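Local coordinates for protein acetyltransferase (Klebsiella pneumoniae, PDB 5XUN) that is the toxin of a type II toxin-antitoxin pair and probably transfers an acetyl group from acetyl-CoA to the glycine carried by glycyl-tRNA, at residues S15-F21 and V56-Y62; R96-D100 and M111-H115; I129-E135 and N159-T165. The protein carries 1 engineered substitution. All coordinates share one frame; numbering follows the deposited sequence.

Interaction 1: S15-F21 and V56-Y62; sequences SYDITGF and VPRLLGY
Leu59 reaches between Tyr16, Ile18 and Phe21, and its two methyl branches serve different neighbours. CD1 packs against CD2 of the Tyr16 ring at 4.1 Å and also meets the CG2 branch of Ile18; the side chains of Ile18 and Leu59 run side by side in the same direction. The other branch, Leu59 CD2, touches Phe21 CE2 at 3.8 Å, the two side chains crossing obliquely. Phe21 has CG anti to its backbone N (chi1 179°), which carries the ring across to Leu59, and the ring edge then lies against backbone, with Leu59 O 3.5 Å from Phe21 CD2. A single beta bridge pairs Asp17 with Arg58: Asp17 N donates to Pro57 O at 2.9 Å, almost straight at 173°, and Leu59 N returns a bond to Asp17 O. The Asp17 carboxylate turns back on its own loop: the bond from Thr19 N to OD1 (3.1 Å) makes an Asx turn, and the Thr19 hydroxyl adds a second donor to the same oxygen, on its syn lone pair. The bridge ties the loop between strand 6-9 and helix 26-34 to the start of strand 59-71, where Leu60 and Gly61 form a classic beta bulge facing Leu50. Attachment thus rests on two backbone bonds and apolar packing around Leu59; with Asp17 OD2 4.8 Å from Arg58 NE, any charge attraction is probably minor.

Interaction 2: R96-D100 and M111-H115; sequences RLAID and MLVAH. With ACO (acetyl coenzyme *a), chain E.
Leu97 meets Leu112 and Val113, and Ile99 meets Leu112, through aliphatic branches alone, and the flat groups of the site are amides: the peptide groups of strand 96-99 and those of the pantetheine arm of acetyl-CoA. They meet through N-H and C=O. Leu97 O accepts from ACO N4P at 2.8 Å, a bent bond of 136°, whereas Ile99 N gives a nearly linear one to ACO O9P at 2.9 Å. Two backbone bonds to alternate residues thus hold the arm along the strand, much as a neighbouring strand would be held.

Toward the helix, Leu97 CD1 presses on Leu112 CD1 at 3.5 Å, tighter than usual van der Waals contact, and the two side chains cross at a slant. Its other branch is shared: Leu97 CD2 lies 4.0 Å from Val113 CG2, the side chains roughly perpendicular, and equally near the ACO methyl CDP. Ile99 reaches Leu112 tip to tip, CD1 to CD1 at 3.6 Å. Ile99 CG1, anti to the carbonyl carbon (chi1 -62°), lies 3.9 Å from ACO CDP, and the side chain thus touches cofactor and helix alike.

Strand 96-99 and helix 111-115 run at 146° to one another, their axes 10.0 Å apart. They are the first two elements of the beta-alpha-beta unit formed by strand 88-99, helix 108-126 and strand 131-135. Helix 139-147 touches Leu97 and Val113, while Tyr63 of strand 59-71 and Ile7 of strand 6-9 close around Leu112.

Interaction 3: I129-E135 and N159-T165; sequences IYGLFVE and NLLFYPT. With ACO (acetyl coenzyme *a), chain E.
Leu132 and Tyr163 form an antiparallel hydrogen-bonded pair, with both bonds, Leu132 N to Tyr163 O and Tyr163 N to Leu132 O, at 2.8 Å. Val134 and Leu161 repeat the pattern; Leu161 N meets Val134 O at 2.9 Å. Beyond the strand end, Thr165 N donates to Tyr130 O at 2.9 Å. Outward from this backbone, Val134 CG1 packs on Leu161 CB at 3.8 Å from a position between its own backbone N and carbonyl carbon (chi1 65°), which sets Val134 CG2 anti to the N and on the cofactor side, 3.6 Å from the acetyl methyl CH3 of ACO. Phe133 and Leu160 share the other face, CZ to CD2 at 3.8 Å. The Phe162 ring lies alongside Gly131 and meets the Tyr130 ring rim to rim, centroids 5.6 Å apart and planes only 15° from parallel. Glu135 O is 3.1 Å from ACO CH3, which places the end of strand 131-135 at the acetyl group, as expected of the acetyl-CoA site of the GNAT fold.

In the fold
The three contacts follow one another along the chain and all reach the same mixed sheet. Interactions 1 and 2 have centres about 14 Å apart and touch: strands 59-71 and 88-99 are neighbours, with Leu60 O 2.7 Å from Asp100 N in a probable hydrogen bond. Centres of interactions 2 and 3 lie about 15 Å apart; helix 108-126 leads into strand 131-135, which runs parallel to strand 88-99. Interactions 1 and 3, about 28 Å between centres, sit on opposite sides of the chain's centre. Acetyl-CoA touches both 2 and 3, its pantetheine along strand 88-99 and its acetyl end at strand 131-135, so the cofactor spans these neighbouring parallel strands.

Interaction 1: S15-F21 and V56-Y62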
loop_
_atom_site.group_PDB
_atom_site.type_symbol
_atom_site.label_atom_id
_atom_site.label_comp_id
_atom_site.label_asym_id
_atom_site.label_seq_id
_atom_site.Cartn_x
_atom_site.Cartn_y
_atom_site.Cartn_z
ATOM N N SER B 15 -12.755 -21.969 -5.735
ATOM C CA SER B 15 -13.730 -22.909 -6.273
ATOM C C SER B 15 -14.684 -22.237 -7.248
ATOM O O SER B 15 -15.891 -22.498 -7.239
ATOM C CB SER B 15 -14.491 -23.565 -5.124
ATOM O OG SER B 15 -15.331 -24.604 -5.589
ATOM N N TYR B 16 -14.177 -21.322 -8.065
ATOM C CA TYR B 16 -14.998 -20.623 -9.038
ATOM C C TYR B 16 -15.068 -21.395 -10.344
ATOM O O TYR B 16 -14.126 -22.090 -10.732
ATOM C CB TYR B 16 -14.453 -19.217 -9.304
ATOM C CG TYR B 16 -14.346 -18.383 -8.056
ATOM C CD1 TYR B 16 -15.487 -18.017 -7.355
ATOM C CD2 TYR B 16 -13.113 -17.964 -7.574
ATOM C CE1 TYR B 16 -15.408 -17.259 -6.208
ATOM C CE2 TYR B 16 -13.022 -17.206 -6.425
ATOM C CZ TYR B 16 -14.174 -16.855 -5.746
ATOM O OH TYR B 16 -14.096 -16.100 -4.599
ATOM N N ASP B 17 -16.206 -21.267 -11.023
ATOM C CA ASP B 17 -16.344 -21.742 -12.393
ATOM C C ASP B 17 -15.814 -20.651 -13.313
ATOM O O ASP B 17 -16.467 -19.620 -13.504
ATOM C CB ASP B 17 -17.803 -22.068 -12.706
ATOM C CG ASP B 17 -18.008 -22.592 -14.130
ATOM O OD1 ASP B 17 -17.049 -22.620 -14.930
ATOM O OD2 ASP B 17 -19.146 -22.990 -14.447
ATOM N N ILE B 18 -14.628 -20.863 -13.874
ATOM C CA ILE B 18 -14.025 -19.898 -14.783
ATOM C C ILE B 18 -13.990 -20.412 -16.216
ATOM O O ILE B 18 -13.439 -19.742 -17.097
ATOM C CB ILE B 18 -12.618 -19.498 -14.314
ATOM C CG1 ILE B 18 -11.683 -20.707 -14.338
ATOM C CG2 ILE B 18 -12.680 -18.915 -12.910
ATOM C CD1 ILE B 18 -10.210 -20.341 -14.285
ATOM N N THR B 19 -14.568 -21.585 -16.479
ATOM C CA THR B 19 -14.503 -22.167 -17.816
ATOM C C THR B 19 -15.299 -21.312 -18.796
ATOM O O THR B 19 -16.466 -20.983 -18.554
ATOM C CB THR B 19 -15.022 -23.607 -17.809
ATOM O OG1 THR B 19 -16.430 -23.615 -17.541
ATOM C CG2 THR B 19 -14.298 -24.439 -16.756
ATOM N N GLY B 20 -14.662 -20.933 -19.899
ATOM C CA GLY B 20 -15.313 -20.065 -20.851
ATOM C C GLY B 20 -15.192 -18.585 -20.566
ATOM O O GLY B 20 -15.852 -17.788 -21.243
ATOM N N PHE B 21 -14.391 -18.187 -19.577
ATOM C CA PHE B 21 -14.247 -16.770 -19.277
ATOM C C PHE B 21 -13.469 -16.109 -20.403
ATOM O O PHE B 21 -12.392 -16.578 -20.783
ATOM C CB PHE B 21 -13.531 -16.554 -17.936
ATOM C CG PHE B 21 -13.327 -15.094 -17.581
ATOM C CD1 PHE B 21 -12.218 -14.394 -18.040
ATOM C CD2 PHE B 21 -14.251 -14.423 -16.794
ATOM C CE1 PHE B 21 -12.036 -13.050 -17.724
ATOM C CE2 PHE B 21 -14.076 -13.085 -16.473
ATOM C CZ PHE B 21 -12.969 -12.397 -16.940
ATOM N N VAL B 56 -22.063 -23.659 -7.807
ATOM C CA VAL B 56 -20.676 -23.267 -8.047
ATOM C C VAL B 56 -20.705 -21.861 -8.633
ATOM O O VAL B 56 -21.148 -21.688 -9.781
ATOM C CB VAL B 56 -19.963 -24.245 -8.989
ATOM C CG1 VAL B 56 -18.486 -23.881 -9.091
ATOM C CG2 VAL B 56 -20.132 -25.676 -8.493
ATOM N N PRO B 57 -20.299 -20.841 -7.884
ATOM C CA PRO B 57 -20.364 -19.480 -8.416
ATOM C C PRO B 57 -19.483 -19.348 -9.647
ATOM O O PRO B 57 -18.349 -19.828 -9.684
ATOM C CB PRO B 57 -19.862 -18.615 -7.253
ATOM C CG PRO B 57 -19.233 -19.576 -6.279
ATOM C CD PRO B 57 -19.957 -20.864 -6.454
ATOM N N ARG B 58 -20.038 -18.724 -10.674
ATOM C CA ARG B 58 -19.306 -18.442 -11.890
ATOM C C ARG B 58 -18.624 -17.092 -11.761
ATOM O O ARG B 58 -19.195 -16.145 -11.215
ATOM C CB ARG B 58 -20.256 -18.467 -13.086
ATOM C CG ARG B 58 -21.017 -19.787 -13.183
ATOM C CD ARG B 58 -22.100 -19.774 -14.241
ATOM N NE ARG B 58 -21.704 -19.034 -15.433
ATOM C CZ ARG B 58 -22.311 -17.930 -15.851
ATOM N NH1 ARG B 58 -23.337 -17.441 -15.165
ATOM N NH2 ARG B 58 -21.889 -17.313 -16.948
ATOM N N LEU B 59 -17.391 -17.012 -12.244
ATOM C CA LEU B 59 -16.632 -15.774 -12.185
ATOM C C LEU B 59 -16.904 -15.000 -13.469
ATOM O O LEU B 59 -16.655 -15.505 -14.568
ATOM C CB LEU B 59 -15.143 -16.066 -11.999
ATOM C CG LEU B 59 -14.189 -14.919 -11.674
ATOM C CD1 LEU B 59 -13.095 -15.416 -10.738
ATOM C CD2 LEU B 59 -13.569 -14.347 -12.934
ATOM N N LEU B 60 -17.454 -13.795 -13.325
ATOM C CA LEU B 60 -17.773 -12.941 -14.457
ATOM C C LEU B 60 -16.881 -11.710 -14.551
ATOM O O LEU B 60 -16.986 -10.961 -15.532
ATOM C CB LEU B 60 -19.248 -12.508 -14.394
ATOM C CG LEU B 60 -20.332 -13.550 -14.715
ATOM C CD1 LEU B 60 -20.084 -14.191 -16.072
ATOM C CD2 LEU B 60 -20.476 -14.613 -13.636
ATOM N N GLY B 61 -16.016 -11.485 -13.570
ATOM C CA GLY B 61 -15.057 -10.399 -13.627
ATOM C C GLY B 61 -14.132 -10.469 -12.435
ATOM O O GLY B 61 -14.410 -11.165 -11.453
ATOM N N TYR B 62 -13.021 -9.742 -12.530
ATOM C CA TYR B 62 -12.066 -9.744 -11.430
ATOM C C TYR B 62 -11.182 -8.508 -11.517
ATOM O O TYR B 62 -11.110 -7.854 -12.563
ATOM C CB TYR B 62 -11.218 -11.024 -11.440
ATOM C CG TYR B 62 -10.096 -11.038 -12.463
ATOM C CD1 TYR B 62 -10.319 -11.444 -13.782
ATOM C CD2 TYR B 62 -8.812 -10.676 -12.104
ATOM C CE1 TYR B 62 -9.281 -11.456 -14.713
ATOM C CE2 TYR B 62 -7.788 -10.686 -13.005
ATOM C CZ TYR B 62 -8.017 -11.083 -14.309
ATOM O OH TYR B 62 -6.964 -11.080 -15.195
HETATM O O HOH W 1 -16.653 -17.739 -16.338
#

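Interaction 2: R96-D100 and M111-H115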
loop_
_atom_site.group_PDB
_atom_site.type_symbol
_atom_site.label_atom_id
_atom_site.label_comp_id
_atom_site.label_asym_id
_atom_site.label_seq_id
_atom_site.Cartn_x
_atom_site.Cartn_y
_atom_site.Cartn_z
ATOM N N ARG B 96 -4.945 -5.017 -12.825
ATOM C CA ARG B 96 -5.797 -5.644 -13.817
ATOM C C ARG B 96 -7.248 -5.443 -13.429
ATOM O O ARG B 96 -7.594 -5.453 -12.244
ATOM C CB ARG B 96 -5.549 -7.148 -13.913
ATOM C CG ARG B 96 -4.290 -7.517 -14.608
ATOM C CD ARG B 96 -3.822 -8.851 -14.124
ATOM N NE ARG B 96 -2.397 -8.960 -14.360
ATOM C CZ ARG B 96 -1.479 -8.559 -13.497
ATOM N NH1 ARG B 96 -1.850 -8.025 -12.336
ATOM N NH2 ARG B 96 -0.199 -8.691 -13.795
ATOM N N LEU B 97 -8.094 -5.323 -14.447
ATOM C CA LEU B 97 -9.537 -5.294 -14.280
ATOM C C LEU B 97 -10.146 -5.871 -15.549
ATOM O O LEU B 97 -9.737 -5.496 -16.651
ATOM C CB LEU B 97 -10.042 -3.869 -14.040
ATOM C CG LEU B 97 -11.560 -3.718 -14.138
ATOM C CD1 LEU B 97 -12.175 -4.117 -12.830
ATOM C CD2 LEU B 97 -11.969 -2.304 -14.523
ATOM N N ALA B 98 -11.095 -6.791 -15.401
ATOM C CA ALA B 98 -11.676 -7.447 -16.563
ATOM C C ALA B 98 -13.083 -7.916 -16.233
ATOM O O ALA B 98 -13.346 -8.391 -15.126
ATOM C CB ALA B 98 -10.822 -8.636 -17.029
ATOM N N ILE B 99 -13.979 -7.767 -17.207
ATOM C CA ILE B 99 -15.359 -8.235 -17.134
ATOM C C ILE B 99 -15.578 -9.216 -18.279
ATOM O O ILE B 99 -15.099 -8.990 -19.392
ATOM C CB ILE B 99 -16.361 -7.063 -17.219
ATOM C CG1 ILE B 99 -16.188 -6.107 -16.040
ATOM C CG2 ILE B 99 -17.791 -7.574 -17.274
ATOM C CD1 ILE B 99 -16.761 -6.638 -14.741
ATOM N N ASP B 100 -16.285 -10.309 -18.005
ATOM C CA ASP B 100 -16.563 -11.283 -19.053
ATOM C C ASP B 100 -17.490 -10.708 -20.123
ATOM O O ASP B 100 -18.424 -9.960 -19.820
ATOM C CB ASP B 100 -17.178 -12.550 -18.465
ATOM C CG ASP B 100 -17.436 -13.605 -19.525
ATOM O OD1 ASP B 100 -16.449 -14.200 -20.015
ATOM O OD2 ASP B 100 -18.615 -13.837 -19.870
ATOM N N MET B 111 -18.954 -0.684 -11.624
ATOM C CA MET B 111 -19.197 -1.156 -10.265
ATOM C C MET B 111 -17.942 -1.747 -9.640
ATOM O O MET B 111 -17.705 -1.577 -8.438
ATOM C CB MET B 111 -20.347 -2.164 -10.245
ATOM C CG MET B 111 -20.476 -2.841 -8.893
ATOM S SD MET B 111 -22.124 -3.282 -8.362
ATOM C CE MET B 111 -22.573 -1.700 -7.651
ATOM N N LEU B 112 -17.122 -2.438 -10.433
ATOM C CA LEU B 112 -15.861 -2.934 -9.898
ATOM C C LEU B 112 -14.953 -1.782 -9.481
ATOM O O LEU B 112 -14.317 -1.839 -8.423
ATOM C CB LEU B 112 -15.170 -3.839 -10.921
ATOM C CG LEU B 112 -15.658 -5.287 -10.905
ATOM C CD1 LEU B 112 -14.789 -6.156 -11.785
ATOM C CD2 LEU B 112 -15.697 -5.831 -9.492
ATOM N N VAL B 113 -14.879 -0.725 -10.293
ATOM C CA VAL B 113 -14.045 0.421 -9.942
ATOM C C VAL B 113 -14.544 1.085 -8.657
ATOM O O VAL B 113 -13.747 1.544 -7.830
ATOM C CB VAL B 113 -13.983 1.413 -11.115
ATOM C CG1 VAL B 113 -13.259 2.689 -10.702
ATOM C CG2 VAL B 113 -13.302 0.766 -12.306
ATOM N N ALA B 114 -15.864 1.171 -8.478
ATOM C CA ALA B 114 -16.388 1.717 -7.229
ATOM C C ALA B 114 -15.965 0.860 -6.044
ATOM O O ALA B 114 -15.589 1.385 -4.987
ATOM C CB ALA B 114 -17.911 1.832 -7.290
ATOM N N HIS B 115 -15.989 -0.464 -6.212
ATOM C CA HIS B 115 -15.520 -1.351 -5.157
ATOM C C HIS B 115 -14.026 -1.174 -4.907
ATOM O O HIS B 115 -13.578 -1.189 -3.749
ATOM C CB HIS B 115 -15.854 -2.795 -5.517
ATOM C CG HIS B 115 -15.606 -3.765 -4.408
ATOM N ND1 HIS B 115 -14.347 -4.232 -4.092
ATOM C CD2 HIS B 115 -16.457 -4.352 -3.533
ATOM C CE1 HIS B 115 -14.436 -5.072 -3.077
ATOM N NE2 HIS B 115 -15.702 -5.151 -2.709
HETATM N N1A ACO E . -24.198 2.158 -15.183
HETATM C C2A ACO E . -23.180 2.547 -15.981
HETATM N N3A ACO E . -23.081 2.231 -17.288
HETATM C C4A ACO E . -24.034 1.477 -17.896
HETATM C C5A ACO E . -25.178 1.016 -17.084
HETATM C C6A ACO E . -25.216 1.403 -15.654
HETATM N N6A ACO E . -26.241 1.010 -14.859
HETATM N N7A ACO E . -25.972 0.299 -17.895
HETATM C C8A ACO E . -25.386 0.298 -19.112
HETATM N N9A ACO E . -24.245 1.008 -19.134
HETATM C C1B ACO E . -23.381 1.158 -20.343
HETATM C C2B ACO E . -23.132 2.597 -20.778
HETATM O O2B ACO E . -23.972 2.942 -21.889
HETATM C C3B ACO E . -21.667 2.627 -21.175
HETATM O O3B ACO E . -21.548 2.419 -22.581
HETATM P P3B ACO E . -20.398 3.126 -23.465
HETATM O O7A ACO E . -20.940 4.508 -23.745
HETATM O O8A ACO E . -19.179 3.116 -22.572
HETATM O O9A ACO E . -20.281 2.233 -24.679
HETATM C C4B ACO E . -21.047 1.420 -20.484
HETATM O O4B ACO E . -22.109 0.556 -20.079
HETATM C C5B ACO E . -20.212 1.767 -19.254
HETATM O O5B ACO E . -19.144 0.826 -19.163
HETATM P P1A ACO E . -19.238 -0.486 -18.229
HETATM O O1A ACO E . -20.414 -1.322 -18.663
HETATM O O2A ACO E . -19.101 -0.100 -16.780
HETATM O O3A ACO E . -17.879 -1.210 -18.667
HETATM P P2A ACO E . -17.802 -2.775 -19.016
HETATM O O4A ACO E . -18.693 -3.558 -18.087
HETATM O O5A ACO E . -17.927 -2.957 -20.510
HETATM O O6A ACO E . -16.271 -3.026 -18.597
HETATM C CBP ACO E . -13.996 -3.153 -19.252
HETATM C CCP ACO E . -15.243 -2.286 -19.253
HETATM C CDP ACO E . -13.741 -3.692 -17.852
HETATM C CEP ACO E . -12.806 -2.334 -19.728
HETATM C CAP ACO E . -14.298 -4.271 -20.243
HETATM O OAP ACO E . -14.450 -3.682 -21.541
HETATM C C9P ACO E . -13.209 -5.298 -20.306
HETATM O O9P ACO E . -13.168 -6.232 -19.516
HETATM N N8P ACO E . -12.330 -5.121 -21.282
HETATM C C7P ACO E . -11.416 -6.161 -21.698
HETATM C C6P ACO E . -10.211 -6.255 -20.773
HETATM C C5P ACO E . -9.718 -4.861 -20.483
HETATM O O5P ACO E . -9.275 -4.159 -21.379
HETATM N N4P ACO E . -9.810 -4.472 -19.213
HETATM C C3P ACO E . -9.476 -3.124 -18.800
HETATM C C2P ACO E . -7.975 -2.890 -18.735
HETATM S S1P ACO E . -7.492 -2.861 -17.041
HETATM C C ACO E . -6.089 -2.011 -17.247
HETATM O O ACO E . -5.932 -1.445 -18.311
HETATM C CH3 ACO E . -5.085 -1.978 -16.129
#

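Interaction 3: I129-E135 and N159-T165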
loop_
_atom_site.group_PDB
_atom_site.type_symbol
_atom_site.label_atom_id
_atom_site.label_comp_id
_atom_site.label_asym_id
_atom_site.label_seq_id
_atom_site.Cartn_x
_atom_site.Cartn_y
_atom_site.Cartn_z
ATOM N N ILE B 129 -1.278 6.547 1.190
ATOM C CA ILE B 129 -1.620 6.210 -0.195
ATOM C C ILE B 129 -2.175 7.469 -0.841
ATOM O O ILE B 129 -3.297 7.885 -0.530
ATOM C CB ILE B 129 -2.645 5.071 -0.289
ATOM C CG1 ILE B 129 -2.022 3.748 0.172
ATOM C CG2 ILE B 129 -3.196 4.937 -1.722
ATOM C CD1 ILE B 129 -3.044 2.744 0.529
ATOM N N TYR B 130 -1.415 8.049 -1.766
ATOM C CA TYR B 130 -1.798 9.329 -2.347
ATOM C C TYR B 130 -2.867 9.180 -3.422
ATOM O O TYR B 130 -3.564 10.154 -3.725
ATOM C CB TYR B 130 -0.561 10.028 -2.923
ATOM C CG TYR B 130 -0.830 11.424 -3.439
ATOM C CD1 TYR B 130 -1.108 12.470 -2.560
ATOM C CD2 TYR B 130 -0.799 11.701 -4.798
ATOM C CE1 TYR B 130 -1.360 13.750 -3.025
ATOM C CE2 TYR B 130 -1.048 12.978 -5.275
ATOM C CZ TYR B 130 -1.329 13.995 -4.384
ATOM O OH TYR B 130 -1.577 15.259 -4.854
ATOM N N GLY B 131 -3.024 7.987 -3.982
ATOM C CA GLY B 131 -4.136 7.720 -4.867
ATOM C C GLY B 131 -3.976 6.372 -5.539
ATOM O O GLY B 131 -3.104 5.573 -5.179
ATOM N N LEU B 132 -4.833 6.143 -6.532
ATOM C CA LEU B 132 -4.887 4.880 -7.255
ATOM C C LEU B 132 -4.246 5.061 -8.623
ATOM O O LEU B 132 -4.705 5.883 -9.423
ATOM C CB LEU B 132 -6.327 4.390 -7.391
ATOM C CG LEU B 132 -6.600 3.145 -8.245
ATOM C CD1 LEU B 132 -6.114 1.857 -7.582
ATOM C CD2 LEU B 132 -8.087 3.056 -8.534
ATOM N N PHE B 133 -3.203 4.283 -8.888
ATOM C CA PHE B 133 -2.445 4.330 -10.130
ATOM C C PHE B 133 -2.928 3.212 -11.047
ATOM O O PHE B 133 -3.210 2.102 -10.588
ATOM C CB PHE B 133 -0.949 4.174 -9.828
ATOM C CG PHE B 133 -0.045 4.255 -11.042
ATOM C CD1 PHE B 133 0.185 3.138 -11.837
ATOM C CD2 PHE B 133 0.620 5.434 -11.348
ATOM C CE1 PHE B 133 1.028 3.201 -12.939
ATOM C CE2 PHE B 133 1.472 5.507 -12.451
ATOM C CZ PHE B 133 1.671 4.388 -13.246
ATOM N N VAL B 134 -3.017 3.496 -12.345
ATOM C CA VAL B 134 -3.401 2.456 -13.295
ATOM C C VAL B 134 -2.719 2.725 -14.628
ATOM O O VAL B 134 -2.617 3.872 -15.074
ATOM C CB VAL B 134 -4.938 2.359 -13.436
ATOM C CG1 VAL B 134 -5.522 3.627 -14.036
ATOM C CG2 VAL B 134 -5.322 1.136 -14.247
ATOM N N GLU B 135 -2.228 1.656 -15.250
ATOM C CA GLU B 135 -1.703 1.714 -16.606
ATOM C C GLU B 135 -2.772 1.165 -17.539
ATOM O O GLU B 135 -3.073 -0.030 -17.510
ATOM C CB GLU B 135 -0.410 0.916 -16.729
ATOM C CG GLU B 135 0.016 0.675 -18.161
ATOM C CD GLU B 135 1.500 0.418 -18.280
ATOM O OE1 GLU B 135 2.111 0.920 -19.244
ATOM O OE2 GLU B 135 2.061 -0.250 -17.385
ATOM N N ASN B 159 -0.426 6.192 -21.231
ATOM C CA ASN B 159 -1.449 5.316 -20.673
ATOM C C ASN B 159 -1.480 5.338 -19.151
ATOM O O ASN B 159 -2.243 4.577 -18.545
ATOM C CB ASN B 159 -1.235 3.882 -21.167
ATOM C CG ASN B 159 -1.618 3.710 -22.625
ATOM O OD1 ASN B 159 -2.728 4.066 -23.034
ATOM N ND2 ASN B 159 -0.690 3.193 -23.425
ATOM N N LEU B 160 -0.694 6.207 -18.524
ATOM C CA LEU B 160 -0.616 6.266 -17.072
ATOM C C LEU B 160 -1.683 7.221 -16.560
ATOM O O LEU B 160 -1.697 8.401 -16.925
ATOM C CB LEU B 160 0.775 6.713 -16.627
ATOM C CG LEU B 160 1.950 5.983 -17.286
ATOM C CD1 LEU B 160 3.276 6.529 -16.784
ATOM C CD2 LEU B 160 1.865 4.482 -17.073
ATOM N N LEU B 161 -2.585 6.707 -15.728
ATOM C CA LEU B 161 -3.684 7.476 -15.170
ATOM C C LEU B 161 -3.652 7.352 -13.651
ATOM O O LEU B 161 -2.949 6.508 -13.086
ATOM C CB LEU B 161 -5.041 7.016 -15.721
ATOM C CG LEU B 161 -5.147 6.945 -17.249
ATOM C CD1 LEU B 161 -6.500 6.399 -17.662
ATOM C CD2 LEU B 161 -4.898 8.313 -17.872
ATOM N N PHE B 162 -4.427 8.204 -12.989
ATOM C CA PHE B 162 -4.310 8.354 -11.548
ATOM C C PHE B 162 -5.624 8.886 -11.007
ATOM O O PHE B 162 -6.237 9.764 -11.614
ATOM C CB PHE B 162 -3.157 9.307 -11.205
ATOM C CG PHE B 162 -2.982 9.562 -9.735
ATOM C CD1 PHE B 162 -2.503 8.570 -8.894
ATOM C CD2 PHE B 162 -3.289 10.807 -9.196
ATOM C CE1 PHE B 162 -2.330 8.814 -7.544
ATOM C CE2 PHE B 162 -3.122 11.054 -7.849
ATOM C CZ PHE B 162 -2.647 10.054 -7.020
ATOM N N TYR B 163 -6.048 8.354 -9.872
ATOM C CA TYR B 163 -7.231 8.862 -9.185
ATOM C C TYR B 163 -6.833 9.198 -7.754
ATOM O O TYR B 163 -6.516 8.281 -6.971
ATOM C CB TYR B 163 -8.364 7.842 -9.224
ATOM C CG TYR B 163 -9.733 8.432 -8.957
ATOM C CD1 TYR B 163 -10.173 8.648 -7.659
ATOM C CD2 TYR B 163 -10.593 8.755 -10.003
ATOM C CE1 TYR B 163 -11.423 9.173 -7.403
ATOM C CE2 TYR B 163 -11.853 9.284 -9.759
ATOM C CZ TYR B 163 -12.264 9.489 -8.457
ATOM O OH TYR B 163 -13.514 10.009 -8.195
ATOM N N PRO B 164 -6.828 10.477 -7.368
ATOM C CA PRO B 164 -6.273 10.852 -6.058
ATOM C C PRO B 164 -7.148 10.412 -4.894
ATOM O O PRO B 164 -8.380 10.443 -4.961
ATOM C CB PRO B 164 -6.170 12.381 -6.126
ATOM C CG PRO B 164 -6.977 12.809 -7.291
ATOM C CD PRO B 164 -7.298 11.631 -8.153
ATOM N N THR B 165 -6.480 9.988 -3.816
ATOM C CA THR B 165 -7.161 9.700 -2.554
ATOM C C THR B 165 -8.034 10.869 -2.111
ATOM O O THR B 165 -9.121 10.672 -1.551
ATOM C CB THR B 165 -6.120 9.369 -1.477
ATOM O OG1 THR B 165 -5.407 8.181 -1.844
ATOM C CG2 THR B 165 -6.759 9.169 -0.126
HETATM N N1A ACO E . -24.198 2.158 -15.183
HETATM C C2A ACO E . -23.180 2.547 -15.981
HETATM N N3A ACO E . -23.081 2.231 -17.288
HETATM C C4A ACO E . -24.034 1.477 -17.896
HETATM C C5A ACO E . -25.178 1.016 -17.084
HETATM C C6A ACO E . -25.216 1.403 -15.654
HETATM N N6A ACO E . -26.241 1.010 -14.859
HETATM N N7A ACO E . -25.972 0.299 -17.895
HETATM C C8A ACO E . -25.386 0.298 -19.112
HETATM N N9A ACO E . -24.245 1.008 -19.134
HETATM C C1B ACO E . -23.381 1.158 -20.343
HETATM C C2B ACO E . -23.132 2.597 -20.778
HETATM O O2B ACO E . -23.972 2.942 -21.889
HETATM C C3B ACO E . -21.667 2.627 -21.175
HETATM O O3B ACO E . -21.548 2.419 -22.581
HETATM P P3B ACO E . -20.398 3.126 -23.465
HETATM O O7A ACO E . -20.940 4.508 -23.745
HETATM O O8A ACO E . -19.179 3.116 -22.572
HETATM O O9A ACO E . -20.281 2.233 -24.679
HETATM C C4B ACO E . -21.047 1.420 -20.484
HETATM O O4B ACO E . -22.109 0.556 -20.079
HETATM C C5B ACO E . -20.212 1.767 -19.254
HETATM O O5B ACO E . -19.144 0.826 -19.163
HETATM P P1A ACO E . -19.238 -0.486 -18.229
HETATM O O1A ACO E . -20.414 -1.322 -18.663
HETATM O O2A ACO E . -19.101 -0.100 -16.780
HETATM O O3A ACO E . -17.879 -1.210 -18.667
HETATM P P2A ACO E . -17.802 -2.775 -19.016
HETATM O O4A ACO E . -18.693 -3.558 -18.087
HETATM O O5A ACO E . -17.927 -2.957 -20.510
HETATM O O6A ACO E . -16.271 -3.026 -18.597
HETATM C CBP ACO E . -13.996 -3.153 -19.252
HETATM C CCP ACO E . -15.243 -2.286 -19.253
HETATM C CDP ACO E . -13.741 -3.692 -17.852
HETATM C CEP ACO E . -12.806 -2.334 -19.728
HETATM C CAP ACO E . -14.298 -4.271 -20.243
HETATM O OAP ACO E . -14.450 -3.682 -21.541
HETATM C C9P ACO E . -13.209 -5.298 -20.306
HETATM O O9P ACO E . -13.168 -6.232 -19.516
HETATM N N8P ACO E . -12.330 -5.121 -21.282
HETATM C C7P ACO E . -11.416 -6.161 -21.698
HETATM C C6P ACO E . -10.211 -6.255 -20.773
HETATM C C5P ACO E . -9.718 -4.861 -20.483
HETATM O O5P ACO E . -9.275 -4.159 -21.379
HETATM N N4P ACO E . -9.810 -4.472 -19.213
HETATM C C3P ACO E . -9.476 -3.124 -18.800
HETATM C C2P ACO E . -7.975 -2.890 -18.735
HETATM S S1P ACO E . -7.492 -2.861 -17.041
HETATM C C ACO E . -6.089 -2.011 -17.247
HETATM O O ACO E . -5.932 -1.445 -18.311
HETATM C CH3 ACO E . -5.085 -1.978 -16.129
#